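Local coordinates for protein DNA ligase (Archaeoglobus fulgidus, PDB 3GDE) that probably seals nicks in double-stranded DNA during replication, recombination and repair, using ATP and magnesium to join a 3'-hydroxyl to a 5'-phosphate, at residues I196-G201 / H223-M228; R227-Q232 / S407-G412. One frame throughout, in Å; residues are numbered along the deposited sequence.

Contact 1: residues I196-G201 / H223-M228; sequences ITNDLG and HIPVRM
N198 reaches with its carboxamide to P225 and R227 in a buried, largely polar contact, where the turn between helices 187-197 and 200-216 meets the irregular chain that leads to strand 230-233. N198 is the first residue after helix 187-197 to leave helical geometry, with positive phi. CG of N198 stands beside its own backbone N, anti to the carbonyl carbon (chi1 -73°), which sends the amide across to the other segment. There the two ends of the amide do different work. ND2 donates to P225 O over 2.7 Å; the oxygen lies close to the amide plane, but the donor comes in from well above the carbonyl plane. OD1 accepts from R227 NE at 2.8 Å, a weak bond bent to 126° at the hydrogen. OD1 sits at the edge of the guanidinium, near its plane, and the amide and guanidinium planes are turned 39° apart. With a partner at each end, the amide is unlikely to flip.

Apolar groups flank this polar pair. V226 CB lies 4.0 Å from I196 CA, and CG2 of I224 comes within 3.5 Å of T197 O. A water lies between I196 O (2.6 Å) and I224 O (2.8 Å) and links the two backbones. Beyond the two segments, W57 donates to N198 O and touches P225, while T197 OG1 bonds back to A193 O of its own helix. D199 follows as N-cap, its OD1 accepting from R202 N and weakly from G201 N. The whole is a tight break between two consecutive helices, a positive-phi residue followed by an N-cap, whose asparagine side chain bridges to the connection that leads into strand 230-233 of the adenylation domain.

Contact 2: residues R227-Q232 / S407-G412; sequences RMMLAQ and SPYIPG
The ring of Y409 carries M229 on one face: CB lies 3.7 Å from the ring centroid, 18° off the normal, in a CH-pi contact, and SD sits over the face at 4.5 Å from that centroid, a Met-aromatic contact. R227 O is at the ring edge, near its plane. M229 N donates to Y409 OH over 2.8 Å in a nearly straight bond (166°), and D299 also bonds this hydroxyl. At Y409, a phenylalanine would probably leave M229 N and D299 without the hydroxyl they share. M229 turns CG away from its own N (chi1 -177°) and runs on extended, carrying SD to where I410 N donates to it weakly over 3.4 Å. In the adenylation domain these segments lead into neighbouring parallel strands, 230-233 and 414-415. Just before them, G412 N donates to M228 O at 3.1 Å, from well above the carbonyl plane, and weakly to R227 O. CG of R227 packs 3.6 Å from G412 CA; a beta carbon at G412 would be tight against it. P411 CB lies 3.2 Å from R227 O.

How the contacts relate
Contacts 1 and 2 share R227 and M228, and their centres are about 13 Å apart. R227 faces both ways: its guanidinium serves contact 1, its carbonyl and inner side chain contact 2. The two also touch directly, since P411 CG packs 3.8 Å from V226 CG2 and 4.1 Å from I196 CG2. The chain 223-232 thus ties the end of helix 187-197 to the loop before strand 414-415. Both contacts border the predicted ATP site: the R227 side chain lies about 5 Å from that of R272, and the Y409 side chain about 3 Å from that of R257, which also bonds M229 O.

Contact 1: residues I196-G201 / H223-M228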
loop_
_atom_site.group_PDB
_atom_site.type_symbol
_atom_site.label_atom_id
_atom_site.label_comp_id
_atom_site.label_asym_id
_atom_site.label_seq_id
_atom_site.Cartn_x
_atom_site.Cartn_y
_atom_site.Cartn_z
ATOM N N ILE A 196 -9.278 10.169 5.407
ATOM C CA ILE A 196 -10.251 10.627 4.403
ATOM C C ILE A 196 -9.643 11.367 3.203
ATOM O O ILE A 196 -10.349 11.645 2.234
ATOM C CB ILE A 196 -11.414 11.465 5.000
ATOM C CG1 ILE A 196 -10.901 12.771 5.598
ATOM C CG2 ILE A 196 -12.240 10.646 6.006
ATOM C CD1 ILE A 196 -11.947 13.857 5.635
ATOM N N THR A 197 -8.349 11.682 3.265
ATOM C CA THR A 197 -7.660 12.360 2.150
ATOM C C THR A 197 -6.616 11.482 1.497
ATOM O O THR A 197 -6.343 11.636 0.309
ATOM C CB THR A 197 -6.961 13.674 2.578
ATOM O OG1 THR A 197 -5.953 13.390 3.556
ATOM C CG2 THR A 197 -7.964 14.668 3.140
ATOM N N ASN A 198 -6.024 10.584 2.288
ATOM C CA ASN A 198 -4.924 9.717 1.855
ATOM C C ASN A 198 -3.738 10.452 1.199
ATOM O O ASN A 198 -3.079 9.941 0.273
ATOM C CB ASN A 198 -5.465 8.573 0.988
ATOM C CG ASN A 198 -6.209 7.541 1.808
ATOM O OD1 ASN A 198 -5.591 6.703 2.466
ATOM N ND2 ASN A 198 -7.538 7.616 1.802
ATOM N N ASP A 199 -3.474 11.652 1.712
ATOM C CA ASP A 199 -2.326 12.449 1.326
ATOM C C ASP A 199 -1.813 13.178 2.567
ATOM O O ASP A 199 -2.384 14.195 2.970
ATOM C CB ASP A 199 -2.723 13.450 0.230
ATOM C CG ASP A 199 -1.523 14.183 -0.375
ATOM O OD1 ASP A 199 -0.447 14.269 0.263
ATOM O OD2 ASP A 199 -1.665 14.689 -1.504
ATOM N N LEU A 200 -0.739 12.653 3.166
ATOM C CA LEU A 200 -0.142 13.242 4.364
ATOM C C LEU A 200 0.436 14.624 4.129
ATOM O O LEU A 200 0.498 15.437 5.049
ATOM C CB LEU A 200 0.943 12.330 4.954
ATOM C CG LEU A 200 0.627 11.614 6.265
ATOM C CD1 LEU A 200 1.913 11.100 6.904
ATOM C CD2 LEU A 200 -0.140 12.507 7.259
ATOM N N GLY A 201 0.879 14.874 2.902
ATOM C CA GLY A 201 1.366 16.191 2.505
ATOM C C GLY A 201 0.272 17.238 2.580
ATOM O O GLY A 201 0.462 18.294 3.187
ATOM N N HIS A 223 -14.247 11.161 -5.495
ATOM C CA HIS A 223 -13.059 10.874 -6.298
ATOM C C HIS A 223 -11.751 10.974 -5.495
ATOM O O HIS A 223 -10.675 10.673 -6.012
ATOM C CB HIS A 223 -13.039 11.663 -7.627
ATOM C CG HIS A 223 -14.261 11.440 -8.473
ATOM N ND1 HIS A 223 -15.168 12.440 -8.757
ATOM C CD2 HIS A 223 -14.744 10.320 -9.063
ATOM C CE1 HIS A 223 -16.147 11.949 -9.496
ATOM N NE2 HIS A 223 -15.911 10.665 -9.700
ATOM N N ILE A 224 -11.855 11.363 -4.227
ATOM C CA ILE A 224 -10.729 11.215 -3.305
ATOM C C ILE A 224 -11.004 10.052 -2.352
ATOM O O ILE A 224 -11.950 10.099 -1.559
ATOM C CB ILE A 224 -10.362 12.543 -2.575
ATOM C CG1 ILE A 224 -9.766 13.528 -3.589
ATOM C CG2 ILE A 224 -9.365 12.287 -1.432
ATOM C CD1 ILE A 224 -9.665 14.944 -3.110
ATOM N N PRO A 225 -10.175 8.997 -2.441
ATOM C CA PRO A 225 -10.444 7.754 -1.729
ATOM C C PRO A 225 -10.329 7.917 -0.234
ATOM O O PRO A 225 -9.485 8.669 0.260
ATOM C CB PRO A 225 -9.349 6.809 -2.241
ATOM C CG PRO A 225 -8.240 7.724 -2.634
ATOM C CD PRO A 225 -8.921 8.922 -3.213
ATOM N N VAL A 226 -11.201 7.215 0.471
ATOM C CA VAL A 226 -11.129 7.140 1.911
ATOM C C VAL A 226 -10.703 5.736 2.346
ATOM O O VAL A 226 -11.064 4.729 1.719
ATOM C CB VAL A 226 -12.402 7.734 2.619
ATOM C CG1 VAL A 226 -13.430 8.271 1.610
ATOM C CG2 VAL A 226 -13.016 6.784 3.665
ATOM N N ARG A 227 -9.875 5.689 3.384
ATOM C CA ARG A 227 -9.362 4.431 3.891
ATOM C C ARG A 227 -10.530 3.585 4.364
ATOM O O ARG A 227 -11.365 4.049 5.144
ATOM C CB ARG A 227 -8.391 4.679 5.034
ATOM C CG ARG A 227 -7.257 3.711 5.062
ATOM C CD ARG A 227 -6.278 3.987 3.943
ATOM N NE ARG A 227 -5.112 4.737 4.401
ATOM C CZ ARG A 227 -4.072 4.188 5.019
ATOM N NH1 ARG A 227 -4.052 2.886 5.272
ATOM N NH2 ARG A 227 -3.056 4.942 5.401
ATOM N N MET A 228 -10.610 2.358 3.869
ATOM C CA MET A 228 -11.750 1.503 4.185
ATOM C C MET A 228 -11.783 1.089 5.657
ATOM O O MET A 228 -10.737 0.899 6.286
ATOM C CB MET A 228 -11.756 0.268 3.285
ATOM C CG MET A 228 -11.928 0.595 1.819
ATOM S SD MET A 228 -11.332 -0.779 0.855
ATOM C CE MET A 228 -11.788 -0.257 -0.804
HETATM O O HOH W 1 -12.250 12.003 0.519
#

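Contact 2: residues R227-Q232 / S407-G412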
loop_
_atom_site.group_PDB
_atom_site.type_symbol
_atom_site.label_atom_id
_atom_site.label_comp_id
_atom_site.label_asym_id
_atom_site.label_seq_id
_atom_site.Cartn_x
_atom_site.Cartn_y
_atom_site.Cartn_z
ATOM N N ARG A 227 -9.875 5.689 3.384
ATOM C CA ARG A 227 -9.362 4.431 3.891
ATOM C C ARG A 227 -10.530 3.585 4.364
ATOM O O ARG A 227 -11.365 4.049 5.144
ATOM C CB ARG A 227 -8.391 4.679 5.034
ATOM C CG ARG A 227 -7.257 3.711 5.062
ATOM C CD ARG A 227 -6.278 3.987 3.943
ATOM N NE ARG A 227 -5.112 4.737 4.401
ATOM C CZ ARG A 227 -4.072 4.188 5.019
ATOM N NH1 ARG A 227 -4.052 2.886 5.272
ATOM N NH2 ARG A 227 -3.056 4.942 5.401
ATOM N N MET A 228 -10.610 2.358 3.869
ATOM C CA MET A 228 -11.750 1.503 4.185
ATOM C C MET A 228 -11.783 1.089 5.657
ATOM O O MET A 228 -10.737 0.899 6.286
ATOM C CB MET A 228 -11.756 0.268 3.285
ATOM C CG MET A 228 -11.928 0.595 1.819
ATOM S SD MET A 228 -11.332 -0.779 0.855
ATOM C CE MET A 228 -11.788 -0.257 -0.804
ATOM N N MET A 229 -12.984 0.973 6.203
ATOM C CA MET A 229 -13.158 0.390 7.536
ATOM C C MET A 229 -12.847 -1.099 7.455
ATOM O O MET A 229 -13.285 -1.777 6.527
ATOM C CB MET A 229 -14.582 0.620 8.049
ATOM C CG MET A 229 -14.835 0.106 9.449
ATOM S SD MET A 229 -16.420 0.670 10.047
ATOM C CE MET A 229 -16.369 0.083 11.742
ATOM N N LEU A 230 -12.086 -1.605 8.419
ATOM C CA LEU A 230 -11.640 -2.998 8.386
ATOM C C LEU A 230 -12.244 -3.832 9.509
ATOM O O LEU A 230 -12.545 -3.305 10.576
ATOM C CB LEU A 230 -10.109 -3.056 8.457
ATOM C CG LEU A 230 -9.303 -2.304 7.393
ATOM C CD1 LEU A 230 -7.811 -2.425 7.695
ATOM C CD2 LEU A 230 -9.611 -2.826 5.998
ATOM N N ALA A 231 -12.396 -5.138 9.274
ATOM C CA ALA A 231 -12.949 -6.054 10.271
ATOM C C ALA A 231 -11.893 -6.947 10.934
ATOM O O ALA A 231 -10.887 -7.309 10.314
ATOM C CB ALA A 231 -14.035 -6.904 9.653
ATOM N N GLN A 232 -12.133 -7.288 12.198
ATOM C CA GLN A 232 -11.326 -8.274 12.919
ATOM C C GLN A 232 -11.805 -9.696 12.634
ATOM O O GLN A 232 -12.973 -9.913 12.346
ATOM C CB GLN A 232 -11.385 -8.033 14.431
ATOM C CG GLN A 232 -10.559 -6.859 14.916
ATOM C CD GLN A 232 -10.650 -6.681 16.425
ATOM O OE1 GLN A 232 -10.997 -7.617 17.160
ATOM N NE2 GLN A 232 -10.332 -5.474 16.897
ATOM N N SER A 407 -23.104 0.935 14.897
ATOM C CA SER A 407 -21.750 1.432 14.679
ATOM C C SER A 407 -21.722 2.440 13.530
ATOM O O SER A 407 -22.461 2.274 12.555
ATOM C CB SER A 407 -20.751 0.275 14.457
ATOM O OG SER A 407 -20.997 -0.447 13.255
ATOM N N PRO A 408 -20.911 3.518 13.673
ATOM C CA PRO A 408 -20.596 4.422 12.559
ATOM C C PRO A 408 -19.490 3.830 11.691
ATOM O O PRO A 408 -18.886 2.830 12.062
ATOM C CB PRO A 408 -20.075 5.672 13.263
ATOM C CG PRO A 408 -19.412 5.139 14.487
ATOM C CD PRO A 408 -20.241 3.945 14.919
ATOM N N TYR A 409 -19.228 4.442 10.551
ATOM C CA TYR A 409 -18.163 3.987 9.678
ATOM C C TYR A 409 -16.881 4.732 10.034
ATOM O O TYR A 409 -16.846 5.975 9.994
ATOM C CB TYR A 409 -18.555 4.211 8.207
ATOM C CG TYR A 409 -17.599 3.595 7.201
ATOM C CD1 TYR A 409 -17.901 2.387 6.577
ATOM C CD2 TYR A 409 -16.398 4.224 6.875
ATOM C CE1 TYR A 409 -17.028 1.824 5.637
ATOM C CE2 TYR A 409 -15.526 3.674 5.954
ATOM C CZ TYR A 409 -15.845 2.475 5.333
ATOM O OH TYR A 409 -14.968 1.929 4.427
ATOM N N ILE A 410 -15.840 3.970 10.392
ATOM C CA ILE A 410 -14.571 4.549 10.844
ATOM C C ILE A 410 -13.411 4.236 9.883
ATOM O O ILE A 410 -12.784 3.170 9.977
ATOM C CB ILE A 410 -14.201 4.099 12.289
ATOM C CG1 ILE A 410 -15.384 4.265 13.263
ATOM C CG2 ILE A 410 -12.959 4.852 12.787
ATOM C CD1 ILE A 410 -15.667 5.696 13.716
ATOM N N PRO A 411 -13.116 5.173 8.963
ATOM C CA PRO A 411 -12.068 4.978 7.962
ATOM C C PRO A 411 -10.735 4.494 8.540
ATOM O O PRO A 411 -10.227 5.048 9.530
ATOM C CB PRO A 411 -11.921 6.372 7.341
ATOM C CG PRO A 411 -13.281 6.955 7.449
ATOM C CD PRO A 411 -13.765 6.491 8.808
ATOM N N GLY A 412 -10.207 3.438 7.934
ATOM C CA GLY A 412 -8.867 2.944 8.225
ATOM C C GLY A 412 -8.705 2.152 9.502
ATOM O O GLY A 412 -7.608 1.714 9.812
#